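Long-range contact in TRAP-T family transporter, DctP (Periplasmic binding) subunit (Sulfitobacter sp. NAS-14.1, PDB 4PF8), which binds beta-D-galacturonate and probably delivers it to the membrane subunits of a TRAP transporter as their periplasmic solute-binding component: residues 158-170 and 178-190. Numbering follows the deposited sequence. Where two conformers were deposited one is given.
Sequences PEDVQGMKVRVMN and IESMGGNATPMAF. With GTR (beta-D-galactopyranuronic acid), chain D.
The guanidinium of R167 meets M188 O at its edge, in plane, where NE and NH2 both grip that one carbonyl, each at 2.9 Å. The galacturonate carboxylate takes the next stretch of edge: NH1 reaches O6A of the sugar at 2.8 Å and NH2 reaches O6B, both bonds nearly straight, while the backbone N of M169 lies over one face. R167 NH1 in turn sits at the edge of the F190 ring, one face of which is covered by the sugar, with C5 centred 3.6 Å above it. With CG anti to the backbone N (chi1 172°), R167 CG rests 3.7 Å from M188 CB, and the bend at chi2 (-92°) then turns CD and the guanidinium toward M188 O. Behind this end, strands 165-168 and 184-187 pair in parallel, and helix 172-179 of the same beta-alpha-beta unit packs against them, I178 CG1 touching V168 CG1 at 3.6 Å. Replacing R167 with a leucine would probably leave the ligand carboxylate without this charged partner and M188 O without its two donors. Held by the carbonyl of M188, just past the end of strand 184-187, the guanidinium presents NH1 and NH2 together to the carboxylate, consistent with a TRAP binding protein selecting ligands by their carboxylate.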
ATOM      1  N   PRO A 158     -19.413  -1.445 -12.607  1.00 14.32           N
ATOM      2  CA  PRO A 158     -18.663  -0.194 -12.785  1.00 15.41           C
ATOM      3  C   PRO A 158     -19.587   0.998 -12.990  1.00 17.00           C
ATOM      4  O   PRO A 158     -19.233   2.109 -12.591  1.00 18.78           O
ATOM      5  CB  PRO A 158     -17.829  -0.446 -14.044  1.00 19.64           C
ATOM      6  CG  PRO A 158     -17.778  -1.936 -14.192  1.00 22.40           C
ATOM      7  CD  PRO A 158     -18.985  -2.503 -13.537  1.00 16.73           C
ATOM      8  N   GLU A 159     -20.763   0.782 -13.569  1.00 16.37           N
ATOM      9  CA  GLU A 159     -21.670   1.888 -13.840  1.00 17.05           C
ATOM     10  C   GLU A 159     -22.107   2.590 -12.533  1.00 15.67           C
ATOM     11  O   GLU A 159     -22.504   3.772 -12.535  1.00 15.14           O
ATOM     12  CB  GLU A 159     -22.870   1.382 -14.634  1.00 23.63           C
ATOM     13  CG  GLU A 159     -22.547   1.017 -16.092  1.00 29.52           C
ATOM     14  CD  GLU A 159     -21.647  -0.215 -16.245  1.00 37.89           C
ATOM     15  OE1 GLU A 159     -20.801  -0.212 -17.170  1.00 45.43           O
ATOM     16  OE2 GLU A 159     -21.784  -1.188 -15.466  1.00 31.23           O
ATOM     17  N   ASP A 160     -22.002   1.882 -11.411  1.00 13.47           N
ATOM     18  CA  ASP A 160     -22.422   2.425 -10.128  1.00 13.14           C
ATOM     19  C   ASP A 160     -21.446   3.512  -9.648  1.00 13.15           C
ATOM     20  O   ASP A 160     -21.784   4.330  -8.795  1.00 15.03           O
ATOM     21  CB  ASP A 160     -22.549   1.322  -9.078  1.00 13.50           C
ATOM     22  CG  ASP A 160     -23.739   0.407  -9.334  1.00 17.34           C
ATOM     23  OD1 ASP A 160     -24.744   0.886  -9.916  1.00 17.94           O
ATOM     24  OD2 ASP A 160     -23.659  -0.786  -8.953  1.00 15.41           O
ATOM     25  N   VAL A 161     -20.247   3.542 -10.209  1.00 11.40           N
ATOM     26  CA  VAL A 161     -19.272   4.560  -9.841  1.00 11.78           C
ATOM     27  C   VAL A 161     -19.476   5.878 -10.590  1.00 12.53           C
ATOM     28  O   VAL A 161     -18.921   6.901 -10.220  1.00 12.70           O
ATOM     29  CB  VAL A 161     -17.838   4.015 -10.076  1.00 14.14           C
ATOM     30  CG1 VAL A 161     -16.764   5.041  -9.696  1.00 15.46           C
ATOM     31  CG2 VAL A 161     -17.634   2.759  -9.274  1.00 14.57           C
ATOM     32  N   GLN A 162     -20.289   5.869 -11.643  1.00 12.08           N
ATOM     33  CA  GLN A 162     -20.526   7.082 -12.417  1.00 14.63           C
ATOM     34  C   GLN A 162     -20.974   8.253 -11.537  1.00 13.24           C
ATOM     35  O   GLN A 162     -21.949   8.154 -10.784  1.00 14.92           O
ATOM     36  CB  GLN A 162     -21.581   6.806 -13.488  1.00 13.70           C
ATOM     37  CG  GLN A 162     -21.046   6.009 -14.636  1.00 14.86           C
ATOM     38  CD  GLN A 162     -22.094   5.707 -15.679  1.00 17.49           C
ATOM     39  OE1 GLN A 162     -23.264   6.061 -15.539  1.00 24.66           O
ATOM     40  NE2 GLN A 162     -21.686   5.015 -16.719  1.00 23.48           N
ATOM     41  N   GLY A 163     -20.268   9.365 -11.656  1.00 14.90           N
ATOM     42  CA  GLY A 163     -20.631  10.577 -10.946  1.00 14.68           C
ATOM     43  C   GLY A 163     -20.137  10.605  -9.511  1.00 14.01           C
ATOM     44  O   GLY A 163     -20.276  11.607  -8.821  1.00 19.27           O
HETATM   45  N   MSE A 164     -19.564   9.513  -9.041  1.00 11.49           N
HETATM   46  CA  MSE A 164     -19.143   9.449  -7.637  1.00 12.01           C
HETATM   47  C   MSE A 164     -17.838  10.190  -7.436  1.00 13.25           C
HETATM   48  O   MSE A 164     -16.931  10.064  -8.249  1.00 12.18           O
HETATM   49  CB  MSE A 164     -18.973   7.999  -7.202  1.00 13.77           C
HETATM   50  CG  MSE A 164     -18.762   7.784  -5.728  1.00 17.24           C
HETATM   51 SE   MSE A 164     -19.037   5.887  -5.306  0.85 19.57          SE
HETATM   52  CE  MSE A 164     -20.919   5.723  -5.505  1.00 29.46           C
ATOM     53  N   LYS A 165     -17.731  10.911  -6.322  1.00 12.80           N
ATOM     54  CA  LYS A 165     -16.489  11.590  -5.979  1.00 10.49           C
ATOM     55  C   LYS A 165     -15.665  10.671  -5.086  1.00  9.49           C
ATOM     56  O   LYS A 165     -16.045  10.374  -3.957  1.00 10.99           O
ATOM     57  CB  LYS A 165     -16.755  12.920  -5.266  1.00 10.66           C
ATOM     58  CG  LYS A 165     -17.368  13.993  -6.151  1.00 13.81           C
ATOM     59  CD  LYS A 165     -17.745  15.242  -5.360  1.00 21.65           C
ATOM     60  CE  LYS A 165     -18.259  16.311  -6.304  1.00 22.94           C
ATOM     61  NZ  LYS A 165     -18.917  17.440  -5.580  1.00 30.81           N
ATOM     62  N   VAL A 166     -14.551  10.184  -5.618  1.00  8.78           N
ATOM     63  CA  VAL A 166     -13.776   9.137  -4.971  1.00  8.61           C
ATOM     64  C   VAL A 166     -12.361   9.653  -4.708  1.00  7.15           C
ATOM     65  O   VAL A 166     -11.692  10.136  -5.616  1.00  8.48           O
ATOM     66  CB  VAL A 166     -13.693   7.876  -5.865  1.00  9.05           C
ATOM     67  CG1 VAL A 166     -12.943   6.755  -5.135  1.00 10.85           C
ATOM     68  CG2 VAL A 166     -15.095   7.377  -6.263  1.00 11.38           C
ATOM     69  N   ARG A 167     -11.928   9.558  -3.459  1.00  6.57           N
ATOM     70  CA  ARG A 167     -10.541   9.889  -3.137  1.00  6.96           C
ATOM     71  C   ARG A 167      -9.656   8.744  -3.609  1.00  7.24           C
ATOM     72  O   ARG A 167     -10.015   7.578  -3.475  1.00  7.19           O
ATOM     73  CB  ARG A 167     -10.355  10.075  -1.639  1.00  6.30           C
ATOM     74  CG  ARG A 167      -8.918  10.241  -1.215  1.00  6.39           C
ATOM     75  CD  ARG A 167      -8.280   8.898  -0.856  1.00  6.43           C
ATOM     76  NE  ARG A 167      -6.891   9.070  -0.438  1.00  6.69           N
ATOM     77  CZ  ARG A 167      -6.106   8.078  -0.026  1.00  6.95           C
ATOM     78  NH1 ARG A 167      -6.548   6.827   0.038  1.00  6.99           N
ATOM     79  NH2 ARG A 167      -4.867   8.333   0.322  1.00  7.34           N
ATOM     80  N   VAL A 168      -8.493   9.101  -4.149  1.00  6.97           N
ATOM     81  CA  VAL A 168      -7.470   8.137  -4.490  1.00  7.33           C
ATOM     82  C   VAL A 168      -6.131   8.563  -3.869  1.00  8.36           C
ATOM     83  O   VAL A 168      -5.979   9.709  -3.434  1.00  8.19           O
ATOM     84  CB  VAL A 168      -7.312   7.998  -6.003  1.00  8.92           C
ATOM     85  CG1 VAL A 168      -8.586   7.409  -6.593  1.00  9.81           C
ATOM     86  CG2 VAL A 168      -6.970   9.320  -6.671  1.00 11.39           C
HETATM   87  N   MSE A 169      -5.198   7.625  -3.825  1.00  8.58           N
HETATM   88  CA  MSE A 169      -3.810   7.913  -3.453  1.00  8.45           C
HETATM   89  C   MSE A 169      -3.126   8.735  -4.534  1.00  9.79           C
HETATM   90  O   MSE A 169      -3.637   8.906  -5.639  1.00 11.01           O
HETATM   91  CB  MSE A 169      -3.011   6.610  -3.317  1.00 10.96           C
HETATM   92  CG  MSE A 169      -3.340   5.798  -2.158  1.00 13.34           C
HETATM   93 SE   MSE A 169      -2.033   4.356  -2.013  0.81 13.03          SE
HETATM   94  CE  MSE A 169      -2.818   3.007  -3.161  1.00 17.44           C
ATOM     95  N   ASN A 170      -1.928   9.211  -4.207  1.00 10.83           N
ATOM     96  CA  ASN A 170      -1.142  10.022  -5.137  1.00 13.48           C
ATOM     97  C   ASN A 170      -0.386   9.194  -6.176  1.00 13.90           C
ATOM     98  O   ASN A 170       0.833   9.020  -6.113  1.00 15.84           O
ATOM     99  CB  ASN A 170      -0.177  10.900  -4.332  1.00 15.91           C
ATOM    100  CG  ASN A 170      -0.904  11.830  -3.387  1.00 21.99           C
ATOM    101  OD1 ASN A 170      -0.958  11.598  -2.178  1.00 25.38           O
ATOM    102  ND2 ASN A 170      -1.496  12.877  -3.935  1.00 20.20           N
ATOM    103  N   ILE A 178     -10.463   5.520 -11.785  1.00 10.34           N
ATOM    104  CA  ILE A 178     -11.763   6.064 -11.407  1.00  9.90           C
ATOM    105  C   ILE A 178     -12.455   6.681 -12.627  1.00 10.53           C
ATOM    106  O   ILE A 178     -13.664   6.485 -12.841  1.00 10.74           O
ATOM    107  CB  ILE A 178     -11.613   7.111 -10.288  1.00  9.59           C
ATOM    108  CG1 ILE A 178     -11.031   6.482  -9.038  1.00 10.71           C
ATOM    109  CG2 ILE A 178     -12.929   7.749  -9.941  1.00 10.97           C
ATOM    110  CD1 ILE A 178     -11.782   5.314  -8.558  1.00 10.75           C
ATOM    111  N   GLU A 179     -11.705   7.417 -13.436  1.00 11.02           N
ATOM    112  CA  GLU A 179     -12.269   8.054 -14.630  1.00 11.82           C
ATOM    113  C   GLU A 179     -12.788   7.015 -15.629  1.00 12.63           C
ATOM    114  O   GLU A 179     -13.788   7.238 -16.335  1.00 14.50           O
ATOM    115  CB  GLU A 179     -11.224   8.975 -15.290  1.00 13.51           C
ATOM    116  CG  GLU A 179     -10.971  10.220 -14.480  1.00 17.06           C
ATOM    117  CD  GLU A 179     -10.042  11.218 -15.149  1.00 29.63           C
ATOM    118  OE1 GLU A 179      -9.936  12.339 -14.608  1.00 28.67           O
ATOM    119  OE2 GLU A 179      -9.415  10.889 -16.186  1.00 32.21           O
ATOM    120  N   SER A 180     -12.114   5.874 -15.709  1.00 12.85           N
ATOM    121  CA  SER A 180     -12.519   4.840 -16.654  1.00 13.80           C
ATOM    122  C   SER A 180     -13.877   4.272 -16.264  1.00 16.26           C
ATOM    123  O   SER A 180     -14.550   3.651 -17.090  1.00 19.21           O
ATOM    124  CB  SER A 180     -11.471   3.737 -16.692  1.00 15.83           C
ATOM    125  OG  SER A 180     -10.292   4.191 -17.344  1.00 23.31           O
HETATM  126  N   MSE A 181     -14.305   4.489 -15.021  1.00 15.13           N
HETATM  127  CA  MSE A 181     -15.656   4.072 -14.624  1.00 18.80           C
HETATM  128  C   MSE A 181     -16.599   5.242 -14.473  1.00 17.55           C
HETATM  129  O   MSE A 181     -17.717   5.093 -13.972  1.00 18.73           O
HETATM  130  CB  MSE A 181     -15.599   3.272 -13.340  1.00 21.30           C
HETATM  131  CG  MSE A 181     -14.852   1.957 -13.525  1.00 22.26           C
HETATM  132 SE   MSE A 181     -14.817   0.957 -11.896  0.87 21.90          SE
HETATM  133  CE  MSE A 181     -13.682   2.036 -10.885  1.00 16.28           C
ATOM    134  N   GLY A 182     -16.167   6.408 -14.924  1.00 15.64           N
ATOM    135  CA  GLY A 182     -17.012   7.583 -14.936  1.00 14.44           C
ATOM    136  C   GLY A 182     -17.074   8.322 -13.610  1.00 13.67           C
ATOM    137  O   GLY A 182     -17.916   9.203 -13.441  1.00 16.16           O
ATOM    138  N   GLY A 183     -16.172   7.993 -12.690  1.00 12.40           N
ATOM    139  CA  GLY A 183     -16.110   8.687 -11.415  1.00 10.88           C
ATOM    140  C   GLY A 183     -15.258   9.933 -11.505  1.00 10.69           C
ATOM    141  O   GLY A 183     -14.629  10.211 -12.536  1.00 13.45           O
ATOM    142  N   ASN A 184     -15.250  10.694 -10.424  0.56 10.75           N
ATOM    143  CA  ASN A 184     -14.426  11.885 -10.336  0.56 10.96           C
ATOM    144  C   ASN A 184     -13.414  11.691  -9.223  0.56  9.09           C
ATOM    145  O   ASN A 184     -13.781  11.585  -8.060  0.56 12.22           O
ATOM    146  CB  ASN A 184     -15.292  13.117 -10.105  0.56 15.17           C
ATOM    147  CG  ASN A 184     -16.332  13.308 -11.201  0.56 17.15           C
ATOM    148  OD1 ASN A 184     -15.995  13.568 -12.363  0.56 21.28           O
ATOM    149  ND2 ASN A 184     -17.600  13.150 -10.841  0.56 25.07           N
ATOM    150  N   ALA A 185     -12.143  11.608  -9.604  1.00 10.54           N
ATOM    151  CA  ALA A 185     -11.060  11.279  -8.684  1.00  9.73           C
ATOM    152  C   ALA A 185     -10.408  12.500  -8.073  1.00  9.23           C
ATOM    153  O   ALA A 185     -10.188  13.494  -8.749  1.00 11.61           O
ATOM    154  CB  ALA A 185     -10.016  10.484  -9.401  1.00 11.01           C
ATOM    155  N   THR A 186     -10.088  12.409  -6.787  1.00  9.53           N
ATOM    156  CA  THR A 186      -9.351  13.465  -6.123  1.00  8.13           C
ATOM    157  C   THR A 186      -8.202  12.810  -5.359  1.00  7.87           C
ATOM    158  O   THR A 186      -8.448  12.082  -4.409  1.00  9.91           O
ATOM    159  CB  THR A 186     -10.228  14.209  -5.103  1.00  9.96           C
ATOM    160  OG1 THR A 186     -11.318  14.836  -5.780  1.00 13.86           O
ATOM    161  CG2 THR A 186      -9.431  15.325  -4.435  1.00 11.64           C
ATOM    162  N   PRO A 187      -6.948  13.063  -5.787  1.00 10.04           N
ATOM    163  CA  PRO A 187      -5.773  12.598  -5.042  1.00  9.10           C
ATOM    164  C   PRO A 187      -5.734  13.358  -3.718  1.00 10.04           C
ATOM    165  O   PRO A 187      -5.874  14.583  -3.705  1.00 11.07           O
ATOM    166  CB  PRO A 187      -4.596  12.973  -5.950  1.00 12.89           C
ATOM    167  CG  PRO A 187      -5.208  13.271  -7.284  1.00 19.21           C
ATOM    168  CD  PRO A 187      -6.570  13.783  -7.011  1.00 11.18           C
HETATM  169  N   MSE A 188      -5.597  12.638  -2.610  1.00  9.73           N
HETATM  170  CA  MSE A 188      -5.604  13.266  -1.291  1.00  8.81           C
HETATM  171  C   MSE A 188      -4.799  12.402  -0.329  1.00  9.85           C
HETATM  172  O   MSE A 188      -4.906  11.172  -0.328  1.00  9.26           O
HETATM  173  CB  MSE A 188      -7.037  13.393  -0.767  1.00 10.79           C
HETATM  174  CG  MSE A 188      -7.173  14.070   0.583  1.00 17.45           C
HETATM  175 SE   MSE A 188      -9.061  14.074   1.125  0.79 15.05          SE
HETATM  176  CE  MSE A 188      -9.756  14.328  -0.570  1.00 13.38           C
ATOM    177  N   ALA A 189      -3.993  13.048   0.507  1.00  8.34           N
ATOM    178  CA  ALA A 189      -3.298  12.336   1.572  1.00 10.06           C
ATOM    179  C   ALA A 189      -4.236  11.529   2.461  1.00  7.74           C
ATOM    180  O   ALA A 189      -5.352  11.960   2.789  1.00  7.74           O
ATOM    181  CB  ALA A 189      -2.488  13.330   2.413  1.00  8.99           C
ATOM    182  N   PHE A 190      -3.777  10.352   2.871  1.00  8.16           N
ATOM    183  CA  PHE A 190      -4.580   9.407   3.651  1.00  8.98           C
ATOM    184  C   PHE A 190      -5.180  10.032   4.913  1.00  7.84           C
ATOM    185  O   PHE A 190      -6.325   9.776   5.238  1.00  7.52           O
ATOM    186  CB  PHE A 190      -3.702   8.202   4.008  1.00  7.92           C
ATOM    187  CG  PHE A 190      -4.426   7.015   4.583  1.00  7.88           C
ATOM    188  CD1 PHE A 190      -5.506   6.444   3.944  1.00  9.32           C
ATOM    189  CD2 PHE A 190      -3.938   6.419   5.713  1.00  9.64           C
ATOM    190  CE1 PHE A 190      -6.123   5.332   4.471  1.00 10.55           C
ATOM    191  CE2 PHE A 190      -4.527   5.264   6.229  1.00 14.89           C
ATOM    192  CZ  PHE A 190      -5.629   4.733   5.597  1.00 11.01           C
TER
HETATM  193  C1  GTR D 402      -3.191   1.779   2.955  1.00  5.44           C
HETATM  194  C2  GTR D 402      -1.701   1.693   2.924  1.00  5.28           C
HETATM  195  C3  GTR D 402      -1.158   3.049   3.334  1.00  7.07           C
HETATM  196  C4  GTR D 402      -1.632   4.143   2.386  1.00  6.96           C
HETATM  197  C5  GTR D 402      -3.156   4.089   2.410  1.00  7.09           C
HETATM  198  C6  GTR D 402      -3.739   5.087   1.415  1.00  9.45           C
HETATM  199  O1  GTR D 402      -3.781   0.519   2.505  1.00  6.84           O
HETATM  200  O2  GTR D 402      -1.298   0.689   3.895  1.00  6.58           O
HETATM  201  O3  GTR D 402       0.278   2.973   3.203  1.00  7.50           O
HETATM  202  O4  GTR D 402      -1.144   3.830   1.070  1.00  9.35           O
HETATM  203  O5  GTR D 402      -3.643   2.771   2.085  1.00  6.32           O
HETATM  204  O6A GTR D 402      -4.824   4.742   0.876  1.00  7.19           O
HETATM  205  O6B GTR D 402      -3.203   6.213   1.303  1.00  8.04           O
HETATM  206  O   HOH W   1     -19.022   3.228 -15.819  1.00 20.65           O